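Hydroxyindole o-methyltransferase (Homo sapiens, PDB 4A6D) catalyses the transfer of a methyl group from S-adenosyl-L-methionine to N-acetylserotonin, yielding melatonin and S-adenosyl-L-homocysteine in melatonin biosynthesis. Local coordinates at residues S22-A27 with V68-L73; L31-L36 with E61-I66; P41-V46 with K74-G79; Q130-E133 with V137-E140. All coordinates share one frame; numbering follows the deposited sequence.

Interaction 1 (S22-A27 with V68-L73); sequences SQVLFA and VSLKLL
Val24 and Leu25, neighbours on one helical turn, each meet a different leucine of 68-73, and the two pairs differ in how the side chains cross. Val24 sends CG1 to Leu70 CD1, 4.1 Å away, the two side chains crossing at a slant. Leu25 and Leu72 lie nearly perpendicular, methyl to methyl, with Leu25 CD1 4.0 Å from Leu72 CD1. Leu25 leaves its helix beside the partner rather than straight at it; it is the swing of CG anti to the backbone N (chi1 174°) that carries its methyl across. Leu70 and Leu72, by contrast, both set out toward the helix, although a residue stands between them. That residue, Lys71, has positive phi (72°) and makes the Schellman turn after the helix. The contact is apolar and buried, with no hydrogen bond across it. Around it, Leu25 also packs on Leu106 of helix 103-117, and Val24 on Ile66 and Cys67 of helix 57-69 and on Leu301 of the second subunit. The two pairs join helix 7-31 to the turn that leads from helix 57-69 into strand 73-78.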
loop_
_atom_site.group_PDB
_atom_site.type_symbol
_atom_site.label_atom_id
_atom_site.label_comp_id
_atom_site.label_asym_id
_atom_site.label_seq_id
_atom_site.Cartn_x
_atom_site.Cartn_y
_atom_site.Cartn_z
ATOM N N SER A 22 0.339 3.926 -3.024
ATOM C CA SER A 22 -0.716 4.564 -2.216
ATOM C C SER A 22 -0.150 5.791 -1.536
ATOM O O SER A 22 -0.714 6.867 -1.683
ATOM C CB SER A 22 -1.302 3.606 -1.173
ATOM O OG SER A 22 -1.961 2.519 -1.803
ATOM N N GLN A 23 1.005 5.647 -0.856
ATOM C CA GLN A 23 1.665 6.761 -0.188
ATOM C C GLN A 23 2.134 7.879 -1.103
ATOM O O GLN A 23 2.082 9.023 -0.688
ATOM C CB GLN A 23 2.739 6.300 0.781
ATOM C CG GLN A 23 2.143 5.757 2.066
ATOM C CD GLN A 23 1.563 6.818 2.974
ATOM O OE1 GLN A 23 1.907 8.006 2.923
ATOM N NE2 GLN A 23 0.692 6.400 3.861
ATOM N N VAL A 24 2.544 7.574 -2.351
ATOM C CA VAL A 24 2.915 8.597 -3.345
ATOM C C VAL A 24 1.687 9.475 -3.623
ATOM O O VAL A 24 1.797 10.701 -3.564
ATOM C CB VAL A 24 3.501 7.973 -4.636
ATOM C CG1 VAL A 24 3.382 8.916 -5.835
ATOM C CG2 VAL A 24 4.944 7.561 -4.416
ATOM N N LEU A 25 0.509 8.833 -3.865
ATOM C CA LEU A 25 -0.762 9.504 -4.111
ATOM C C LEU A 25 -1.179 10.341 -2.895
ATOM O O LEU A 25 -1.533 11.502 -3.068
ATOM C CB LEU A 25 -1.853 8.470 -4.446
ATOM C CG LEU A 25 -3.313 8.980 -4.593
ATOM C CD1 LEU A 25 -3.434 9.971 -5.737
ATOM C CD2 LEU A 25 -4.270 7.824 -4.837
ATOM N N PHE A 26 -1.109 9.755 -1.675
ATOM C CA PHE A 26 -1.472 10.393 -0.407
ATOM C C PHE A 26 -0.591 11.603 -0.119
ATOM O O PHE A 26 -1.115 12.653 0.254
ATOM C CB PHE A 26 -1.402 9.384 0.771
ATOM C CG PHE A 26 -2.281 8.139 0.707
ATOM C CD1 PHE A 26 -3.417 8.101 -0.102
ATOM C CD2 PHE A 26 -1.973 7.010 1.465
ATOM C CE1 PHE A 26 -4.221 6.952 -0.165
ATOM C CE2 PHE A 26 -2.784 5.872 1.417
ATOM C CZ PHE A 26 -3.906 5.849 0.607
ATOM N N ALA A 27 0.744 11.463 -0.309
ATOM C CA ALA A 27 1.727 12.523 -0.071
ATOM C C ALA A 27 1.607 13.628 -1.096
ATOM O O ALA A 27 1.751 14.787 -0.740
ATOM C CB ALA A 27 3.136 11.959 -0.062
ATOM N N VAL A 68 3.981 10.939 -12.925
ATOM C CA VAL A 68 3.967 10.885 -14.388
ATOM C C VAL A 68 3.842 9.415 -14.850
ATOM O O VAL A 68 2.941 9.115 -15.633
ATOM C CB VAL A 68 5.176 11.602 -15.031
ATOM C CG1 VAL A 68 5.134 11.481 -16.548
ATOM C CG2 VAL A 68 5.231 13.067 -14.615
ATOM N N SER A 69 4.694 8.503 -14.314
ATOM C CA SER A 69 4.657 7.058 -14.594
ATOM C C SER A 69 3.300 6.430 -14.218
ATOM O O SER A 69 2.831 5.522 -14.914
ATOM C CB SER A 69 5.778 6.343 -13.848
ATOM O OG SER A 69 7.045 6.748 -14.338
ATOM N N LEU A 70 2.682 6.913 -13.119
ATOM C CA LEU A 70 1.374 6.445 -12.637
ATOM C C LEU A 70 0.212 7.040 -13.440
ATOM O O LEU A 70 -0.923 6.641 -13.225
ATOM C CB LEU A 70 1.174 6.778 -11.129
ATOM C CG LEU A 70 2.011 5.995 -10.100
ATOM C CD1 LEU A 70 1.702 6.464 -8.687
ATOM C CD2 LEU A 70 1.798 4.477 -10.217
ATOM N N LYS A 71 0.477 7.991 -14.347
ATOM C CA LYS A 71 -0.562 8.671 -15.163
ATOM C C LYS A 71 -1.419 9.637 -14.353
ATOM O O LYS A 71 -2.551 9.960 -14.749
ATOM C CB LYS A 71 -1.408 7.720 -16.054
ATOM C CG LYS A 71 -0.611 7.003 -17.157
ATOM C CD LYS A 71 -0.356 5.508 -16.839
ATOM C CE LYS A 71 -1.598 4.622 -16.916
ATOM N NZ LYS A 71 -1.407 3.308 -16.230
ATOM N N LEU A 72 -0.873 10.120 -13.220
ATOM C CA LEU A 72 -1.576 11.116 -12.420
ATOM C C LEU A 72 -1.153 12.482 -12.976
ATOM O O LEU A 72 -1.934 13.428 -12.925
ATOM C CB LEU A 72 -1.266 10.989 -10.911
ATOM C CG LEU A 72 -1.601 9.651 -10.239
ATOM C CD1 LEU A 72 -0.951 9.545 -8.868
ATOM C CD2 LEU A 72 -3.104 9.407 -10.188
ATOM N N LEU A 73 0.064 12.567 -13.548
ATOM C CA LEU A 73 0.577 13.788 -14.185
ATOM C C LEU A 73 1.147 13.550 -15.599
ATOM O O LEU A 73 1.522 12.427 -15.956
ATOM C CB LEU A 73 1.638 14.494 -13.315
ATOM C CG LEU A 73 1.238 15.016 -11.938
ATOM C CD1 LEU A 73 2.437 15.625 -11.256
ATOM C CD2 LEU A 73 0.104 16.044 -12.019
#

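Interaction 2 (L31-L36 with E61-I66); sequences LGVFDL and ELLLDI
This is a buried, wholly apolar helix-to-helix contact of the dimerisation domain, in which Leu31 and Val33, at the junction of helices 7-31 and 33-39, pack against Leu63 and Leu64 of helix 57-69. Leu63 CD2 is the shared methyl: Leu31 CD1 lies 3.9 Å from it and Val33 CG2 4.0 Å from it. The two approaches are unlike. Leu31 meets Leu63 at an oblique angle, whereas Val33 and Leu63 run antiparallel past each other. The second branch of Val33 is also occupied, with CG1 resting 3.8 Å from Leu64 CD2. Because CG1 lies opposite the backbone N (chi1 170°), Val33 divides its two methyls between successive residues of the facing helix. Gly32 sits between Leu31 and Val33 in the chain: its positive phi (74°) closes helix 7-31 in a Schellman motif, and it is also the N-cap of the next helix. The residues before and after it both point toward helix 57-69. Val53 of helix 46-53 packs on both of these residues, and Val124 of the second subunit packs on Leu63, so that the dimer partner takes part in covering the group. Helices gathered round an apolar centre, followed by a two-stranded hairpin, are consistent with the winged-helix architecture of the dimerisation domain in this methyltransferase family.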
loop_
_atom_site.group_PDB
_atom_site.type_symbol
_atom_site.label_atom_id
_atom_site.label_comp_id
_atom_site.label_asym_id
_atom_site.label_seq_id
_atom_site.Cartn_x
_atom_site.Cartn_y
_atom_site.Cartn_z
ATOM N N LEU A 31 0.772 17.288 0.145
ATOM C CA LEU A 31 1.653 18.398 -0.237
ATOM C C LEU A 31 0.988 19.480 -1.106
ATOM O O LEU A 31 1.522 20.584 -1.221
ATOM C CB LEU A 31 2.948 17.893 -0.859
ATOM C CG LEU A 31 3.927 17.253 0.094
ATOM C CD1 LEU A 31 4.786 16.243 -0.634
ATOM C CD2 LEU A 31 4.802 18.296 0.758
ATOM N N GLY A 32 -0.179 19.161 -1.659
ATOM C CA GLY A 32 -0.973 20.054 -2.501
ATOM C C GLY A 32 -0.443 20.270 -3.908
ATOM O O GLY A 32 -0.760 21.292 -4.524
ATOM N N VAL A 33 0.336 19.296 -4.436
ATOM C CA VAL A 33 0.946 19.302 -5.776
ATOM C C VAL A 33 -0.072 19.664 -6.871
ATOM O O VAL A 33 0.175 20.574 -7.667
ATOM C CB VAL A 33 1.674 17.955 -6.074
ATOM C CG1 VAL A 33 2.094 17.849 -7.535
ATOM C CG2 VAL A 33 2.870 17.760 -5.151
ATOM N N PHE A 34 -1.209 18.951 -6.887
ATOM C CA PHE A 34 -2.295 19.117 -7.859
ATOM C C PHE A 34 -2.969 20.484 -7.799
ATOM O O PHE A 34 -3.252 21.045 -8.856
ATOM C CB PHE A 34 -3.301 17.959 -7.754
ATOM C CG PHE A 34 -2.624 16.605 -7.726
ATOM C CD1 PHE A 34 -1.922 16.134 -8.834
ATOM C CD2 PHE A 34 -2.652 15.820 -6.579
ATOM C CE1 PHE A 34 -1.267 14.900 -8.796
ATOM C CE2 PHE A 34 -2.018 14.575 -6.551
ATOM C CZ PHE A 34 -1.320 14.129 -7.655
ATOM N N ASP A 35 -3.168 21.042 -6.579
ATOM C CA ASP A 35 -3.751 22.375 -6.378
ATOM C C ASP A 35 -2.827 23.463 -6.941
ATOM O O ASP A 35 -3.292 24.316 -7.701
ATOM C CB ASP A 35 -4.056 22.641 -4.891
ATOM C CG ASP A 35 -5.272 21.916 -4.345
ATOM O OD1 ASP A 35 -6.288 21.814 -5.078
ATOM O OD2 ASP A 35 -5.240 21.524 -3.158
ATOM N N LEU A 36 -1.522 23.404 -6.597
ATOM C CA LEU A 36 -0.481 24.325 -7.058
ATOM C C LEU A 36 -0.389 24.335 -8.588
ATOM O O LEU A 36 -0.214 25.407 -9.174
ATOM C CB LEU A 36 0.878 23.922 -6.456
ATOM C CG LEU A 36 2.049 24.876 -6.705
ATOM C CD1 LEU A 36 2.025 26.033 -5.718
ATOM C CD2 LEU A 36 3.368 24.148 -6.604
ATOM N N GLU A 61 11.111 15.862 -7.191
ATOM C CA GLU A 61 11.348 15.244 -8.492
ATOM C C GLU A 61 10.964 13.782 -8.485
ATOM O O GLU A 61 10.282 13.332 -9.402
ATOM C CB GLU A 61 12.791 15.431 -8.962
ATOM C CG GLU A 61 12.957 15.110 -10.440
ATOM C CD GLU A 61 14.341 14.730 -10.932
ATOM O OE1 GLU A 61 15.045 13.953 -10.245
ATOM O OE2 GLU A 61 14.679 15.143 -12.066
ATOM N N LEU A 62 11.347 13.054 -7.433
ATOM C CA LEU A 62 10.984 11.649 -7.294
ATOM C C LEU A 62 9.482 11.522 -7.302
ATOM O O LEU A 62 8.941 10.781 -8.112
ATOM C CB LEU A 62 11.578 11.039 -6.010
ATOM C CG LEU A 62 13.076 10.696 -6.054
ATOM C CD1 LEU A 62 13.563 10.219 -4.690
ATOM C CD2 LEU A 62 13.357 9.626 -7.081
ATOM N N LEU A 63 8.808 12.347 -6.491
ATOM C CA LEU A 63 7.357 12.375 -6.363
ATOM C C LEU A 63 6.655 12.690 -7.690
ATOM O O LEU A 63 5.737 11.961 -8.066
ATOM C CB LEU A 63 6.957 13.369 -5.255
ATOM C CG LEU A 63 5.565 13.225 -4.644
ATOM C CD1 LEU A 63 5.577 12.233 -3.490
ATOM C CD2 LEU A 63 5.066 14.560 -4.144
ATOM N N LEU A 64 7.078 13.764 -8.387
ATOM C CA LEU A 64 6.491 14.184 -9.667
ATOM C C LEU A 64 6.721 13.115 -10.743
ATOM O O LEU A 64 5.784 12.768 -11.464
ATOM C CB LEU A 64 7.086 15.528 -10.151
ATOM C CG LEU A 64 6.766 16.798 -9.342
ATOM C CD1 LEU A 64 7.691 17.931 -9.753
ATOM C CD2 LEU A 64 5.296 17.226 -9.499
ATOM N N ASP A 65 7.962 12.582 -10.830
ATOM C CA ASP A 65 8.312 11.552 -11.809
ATOM C C ASP A 65 7.519 10.277 -11.609
ATOM O O ASP A 65 7.034 9.714 -12.594
ATOM C CB ASP A 65 9.820 11.303 -11.871
ATOM C CG ASP A 65 10.619 12.431 -12.511
ATOM O OD1 ASP A 65 10.009 13.259 -13.236
ATOM O OD2 ASP A 65 11.865 12.467 -12.312
ATOM N N ILE A 66 7.310 9.857 -10.350
ATOM C CA ILE A 66 6.475 8.683 -10.075
ATOM C C ILE A 66 5.020 8.983 -10.525
ATOM O O ILE A 66 4.423 8.142 -11.190
ATOM C CB ILE A 66 6.593 8.201 -8.610
ATOM C CG1 ILE A 66 8.018 7.686 -8.347
ATOM C CG2 ILE A 66 5.551 7.120 -8.278
ATOM C CD1 ILE A 66 8.513 7.766 -6.977
#

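Interaction 3 (P41-V46 with K74-G79); sequences PGPLDV and KVETRG
The two-stranded hairpin of the dimerisation domain, probably the wing of a winged-helix fold, meets the loop before helix 46-53 where the ring of Pro43 touches Glu76 and Arg78 of strand 73-78. Pro43 offers its CG corner to both charged groups. Glu76 OE2 stands 3.4 Å from Pro43 CG. Arg78 NH1 and NH2 each lie 3.4 Å from the same CG, so that this one carbon meets both terminal nitrogens. The guanidinium meets the ring obliquely, and each long side chain crosses the proline at about a right angle. Glu76 and Arg78, two residues apart on the strand, form a salt bridge with Arg78 NH2 3.2 Å from Glu76 OE1, though both N-H bonds to that oxygen, from NE and NH2, are bent and weak. The stronger mate of Glu76 is Arg85 of strand 81-86, which pairs with OE2. Backbone bonding between Leu44 and Tyr84 ties the loop to the hairpin as well. An alanine here would lose the CG that both charged groups rest on, and is likely to leave the Arg78 guanidinium freer to turn. With no hydrogen bond or salt bridge across the segments, the proline is an apolar neighbour to a charged cluster at the surface, whose electrostatic pairing lies within the hairpin itself.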
loop_
_atom_site.group_PDB
_atom_site.type_symbol
_atom_site.label_atom_id
_atom_site.label_comp_id
_atom_site.label_asym_id
_atom_site.label_seq_id
_atom_site.Cartn_x
_atom_site.Cartn_y
_atom_site.Cartn_z
ATOM N N PRO A 41 -0.138 29.613 -13.809
ATOM C CA PRO A 41 -0.595 30.123 -15.119
ATOM C C PRO A 41 -0.398 29.120 -16.269
ATOM O O PRO A 41 -1.016 29.260 -17.327
ATOM C CB PRO A 41 0.233 31.405 -15.325
ATOM C CG PRO A 41 1.072 31.578 -14.084
ATOM C CD PRO A 41 1.124 30.261 -13.394
ATOM N N GLY A 42 0.456 28.121 -16.043
ATOM C CA GLY A 42 0.759 27.048 -16.981
ATOM C C GLY A 42 1.463 25.887 -16.302
ATOM O O GLY A 42 1.313 25.705 -15.086
ATOM N N PRO A 43 2.239 25.069 -17.054
ATOM C CA PRO A 43 2.965 23.958 -16.414
ATOM C C PRO A 43 4.167 24.444 -15.599
ATOM O O PRO A 43 4.735 25.489 -15.919
ATOM C CB PRO A 43 3.381 23.084 -17.595
ATOM C CG PRO A 43 3.524 24.028 -18.723
ATOM C CD PRO A 43 2.518 25.129 -18.504
ATOM N N LEU A 44 4.554 23.683 -14.555
ATOM C CA LEU A 44 5.661 24.036 -13.651
ATOM C C LEU A 44 6.823 23.036 -13.639
ATOM O O LEU A 44 6.583 21.826 -13.697
ATOM C CB LEU A 44 5.150 24.159 -12.197
ATOM C CG LEU A 44 4.055 25.149 -11.850
ATOM C CD1 LEU A 44 3.625 24.951 -10.417
ATOM C CD2 LEU A 44 4.519 26.580 -12.056
ATOM N N ASP A 45 8.066 23.538 -13.449
ATOM C CA ASP A 45 9.255 22.680 -13.311
ATOM C C ASP A 45 9.415 22.224 -11.844
ATOM O O ASP A 45 8.670 22.706 -10.982
ATOM C CB ASP A 45 10.538 23.362 -13.847
ATOM C CG ASP A 45 10.925 24.701 -13.234
ATOM O OD1 ASP A 45 10.711 24.888 -12.012
ATOM O OD2 ASP A 45 11.510 25.534 -13.955
ATOM N N VAL A 46 10.374 21.304 -11.567
ATOM C CA VAL A 46 10.686 20.737 -10.235
ATOM C C VAL A 46 10.908 21.839 -9.179
ATOM O O VAL A 46 10.259 21.821 -8.135
ATOM C CB VAL A 46 11.869 19.705 -10.275
ATOM C CG1 VAL A 46 12.245 19.210 -8.875
ATOM C CG2 VAL A 46 11.547 18.523 -11.184
ATOM N N LYS A 74 1.206 14.628 -16.398
ATOM C CA LYS A 74 1.783 14.624 -17.741
ATOM C C LYS A 74 3.057 15.473 -17.697
ATOM O O LYS A 74 3.102 16.476 -16.983
ATOM C CB LYS A 74 0.812 15.225 -18.780
ATOM C CG LYS A 74 -0.382 14.349 -19.177
ATOM C CD LYS A 74 -0.936 14.687 -20.578
ATOM C CE LYS A 74 -1.716 15.987 -20.648
ATOM N NZ LYS A 74 -2.355 16.204 -21.978
ATOM N N VAL A 75 4.085 15.081 -18.456
ATOM C CA VAL A 75 5.321 15.853 -18.513
ATOM C C VAL A 75 5.549 16.299 -19.951
ATOM O O VAL A 75 4.997 15.698 -20.876
ATOM C CB VAL A 75 6.538 15.124 -17.862
ATOM C CG1 VAL A 75 7.026 13.950 -18.704
ATOM C CG2 VAL A 75 7.679 16.089 -17.563
ATOM N N GLU A 76 6.290 17.396 -20.124
ATOM C CA GLU A 76 6.675 17.953 -21.418
ATOM C C GLU A 76 8.061 18.551 -21.274
ATOM O O GLU A 76 8.491 18.868 -20.161
ATOM C CB GLU A 76 5.625 18.952 -21.980
ATOM C CG GLU A 76 5.820 20.425 -21.636
ATOM C CD GLU A 76 4.614 21.308 -21.905
ATOM O OE1 GLU A 76 4.485 21.819 -23.042
ATOM O OE2 GLU A 76 3.797 21.495 -20.972
ATOM N N THR A 77 8.770 18.679 -22.382
ATOM C CA THR A 77 10.112 19.219 -22.345
ATOM C C THR A 77 10.159 20.590 -23.014
ATOM O O THR A 77 9.573 20.776 -24.084
ATOM C CB THR A 77 11.074 18.182 -22.922
ATOM O OG1 THR A 77 10.798 16.923 -22.292
ATOM C CG2 THR A 77 12.548 18.569 -22.741
ATOM N N ARG A 78 10.819 21.557 -22.347
ATOM C CA ARG A 78 11.067 22.917 -22.842
ATOM C C ARG A 78 12.491 23.273 -22.425
ATOM O O ARG A 78 12.781 23.328 -21.220
ATOM C CB ARG A 78 10.060 23.941 -22.300
ATOM C CG ARG A 78 8.654 23.840 -22.872
ATOM C CD ARG A 78 7.731 24.747 -22.081
ATOM N NE ARG A 78 6.313 24.515 -22.363
ATOM C CZ ARG A 78 5.318 25.101 -21.705
ATOM N NH1 ARG A 78 5.576 25.950 -20.718
ATOM N NH2 ARG A 78 4.057 24.839 -22.027
ATOM N N GLY A 79 13.372 23.443 -23.426
ATOM C CA GLY A 79 14.779 23.734 -23.205
ATOM C C GLY A 79 15.421 22.616 -22.409
ATOM O O GLY A 79 15.132 21.437 -22.652
#

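Interaction 4 (Q130-E133 with V137-E140); sequences QYLE and VPAE
Tyr131 and Leu132 open a short helix that the chain then folds back upon, bringing Val137, Pro138 and Ala139 alongside after only three intervening residues. Gln130 is the N-cap of this helix; its carbonyl O accepts a hydrogen bond from Thr134, and its backbone pairs with Val305. Tyr131 follows and meets the returning chain with the base of its side chain: CB lies 3.8 Å from Ala139 CB, which approaches the ring obliquely. The end of the side chain leads away from 137-140, and the Tyr131 side chain comes within about 3 Å (nearest atoms) of that of Gln306, a substrate-binding residue. Leu132 meets the chain in two ways. Its backbone lies close to the carbonyl of Val137, but Leu132 N is 3.5 Å from Val137 O at too poor an angle for a hydrogen bond, and there is only a bent CA-H...O contact from Leu132 CA to that oxygen (3.6 Å, 123° at the hydrogen). Its side chain, with CG turned to the far side of CB from the backbone N (chi1 -168°), brings its CD1 tip to Pro138, 3.8 Å from Pro138 CA and 4.3 Å from Pro138 CG. Val137 thus contributes mainly through its backbone, its own side chain starting away from the helix. Helix 142-146 packs against the turn: Ala145 touches Tyr131, Val137 and Ala139, and Ile146 touches Tyr131, so the turn joins helix 131-135 to helix 142-146, close to the substrate-binding Gln306.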
loop_
_atom_site.group_PDB
_atom_site.type_symbol
_atom_site.label_atom_id
_atom_site.label_comp_id
_atom_site.label_asym_id
_atom_site.label_seq_id
_atom_site.Cartn_x
_atom_site.Cartn_y
_atom_site.Cartn_z
ATOM N N GLN A 130 -8.190 -2.302 15.791
ATOM C CA GLN A 130 -6.924 -1.957 16.429
ATOM C C GLN A 130 -6.701 -0.475 16.778
ATOM O O GLN A 130 -5.555 -0.030 16.755
ATOM C CB GLN A 130 -5.740 -2.495 15.589
ATOM C CG GLN A 130 -5.919 -3.882 14.989
ATOM C CD GLN A 130 -5.853 -4.975 16.017
ATOM O OE1 GLN A 130 -6.860 -5.404 16.577
ATOM N NE2 GLN A 130 -4.668 -5.470 16.261
ATOM N N TYR A 131 -7.745 0.284 17.122
ATOM C CA TYR A 131 -7.548 1.694 17.490
ATOM C C TYR A 131 -6.662 1.861 18.734
ATOM O O TYR A 131 -5.841 2.785 18.781
ATOM C CB TYR A 131 -8.890 2.422 17.685
ATOM C CG TYR A 131 -9.475 2.953 16.397
ATOM C CD1 TYR A 131 -9.027 4.153 15.844
ATOM C CD2 TYR A 131 -10.501 2.279 15.747
ATOM C CE1 TYR A 131 -9.545 4.634 14.641
ATOM C CE2 TYR A 131 -11.058 2.771 14.566
ATOM C CZ TYR A 131 -10.567 3.942 14.009
ATOM O OH TYR A 131 -11.134 4.417 12.850
ATOM N N LEU A 132 -6.816 0.962 19.727
ATOM C CA LEU A 132 -6.000 1.009 20.935
ATOM C C LEU A 132 -4.533 0.646 20.629
ATOM O O LEU A 132 -3.621 1.278 21.175
ATOM C CB LEU A 132 -6.576 0.112 22.049
ATOM C CG LEU A 132 -5.939 0.319 23.444
ATOM C CD1 LEU A 132 -6.777 1.236 24.310
ATOM C CD2 LEU A 132 -5.680 -1.005 24.144
ATOM N N GLU A 133 -4.306 -0.349 19.743
ATOM C CA GLU A 133 -2.948 -0.805 19.391
ATOM C C GLU A 133 -2.223 0.150 18.455
ATOM O O GLU A 133 -1.004 0.130 18.415
ATOM C CB GLU A 133 -2.967 -2.232 18.804
ATOM C CG GLU A 133 -3.570 -3.295 19.718
ATOM C CD GLU A 133 -5.064 -3.573 19.619
ATOM O OE1 GLU A 133 -5.868 -2.610 19.586
ATOM O OE2 GLU A 133 -5.432 -4.768 19.664
ATOM N N VAL A 137 -5.810 5.178 21.680
ATOM C CA VAL A 137 -7.165 5.646 21.946
ATOM C C VAL A 137 -8.177 4.485 22.163
ATOM O O VAL A 137 -8.375 3.668 21.245
ATOM C CB VAL A 137 -7.617 6.665 20.847
ATOM C CG1 VAL A 137 -9.102 7.016 20.962
ATOM C CG2 VAL A 137 -6.766 7.934 20.889
ATOM N N PRO A 138 -8.856 4.443 23.351
ATOM C CA PRO A 138 -9.873 3.398 23.593
ATOM C C PRO A 138 -11.049 3.471 22.605
ATOM O O PRO A 138 -11.586 4.554 22.347
ATOM C CB PRO A 138 -10.315 3.651 25.047
ATOM C CG PRO A 138 -9.231 4.497 25.651
ATOM C CD PRO A 138 -8.738 5.345 24.519
ATOM N N ALA A 139 -11.422 2.309 22.035
ATOM C CA ALA A 139 -12.493 2.180 21.038
ATOM C C ALA A 139 -13.760 1.468 21.536
ATOM O O ALA A 139 -14.548 1.004 20.705
ATOM C CB ALA A 139 -11.956 1.496 19.781
ATOM N N GLU A 140 -13.990 1.419 22.874
ATOM C CA GLU A 140 -15.178 0.773 23.478
ATOM C C GLU A 140 -16.533 1.336 22.974
ATOM O O GLU A 140 -17.547 0.631 22.959
ATOM C CB GLU A 140 -15.084 0.739 25.009
ATOM C CG GLU A 140 -14.024 -0.231 25.512
ATOM C CD GLU A 140 -13.984 -0.430 27.016
ATOM O OE1 GLU A 140 -15.045 -0.732 27.612
ATOM O OE2 GLU A 140 -12.882 -0.299 27.598
#

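In the fold
Interactions 1 and 2 are the buried ones: both use helix 57-69, their centres lie about 8 Å apart, and they merge where Leu73 packs on Phe34 and Leu64, giving one apolar body that also touches the second subunit. Interaction 3 lies farther out on the same domain, about 17 Å between centres from interaction 1, and joins that body through Val46 against Glu61 and Val75 against Val68; there methyl packing gives way to a proline beside charged groups. Interaction 4 belongs to the methyltransferase domain, its centre about 31 to 46 Å from those of the others. It too is a surface contact, but a local fold-back in which backbone atoms share the work with side chains, near the substrate-binding Gln306.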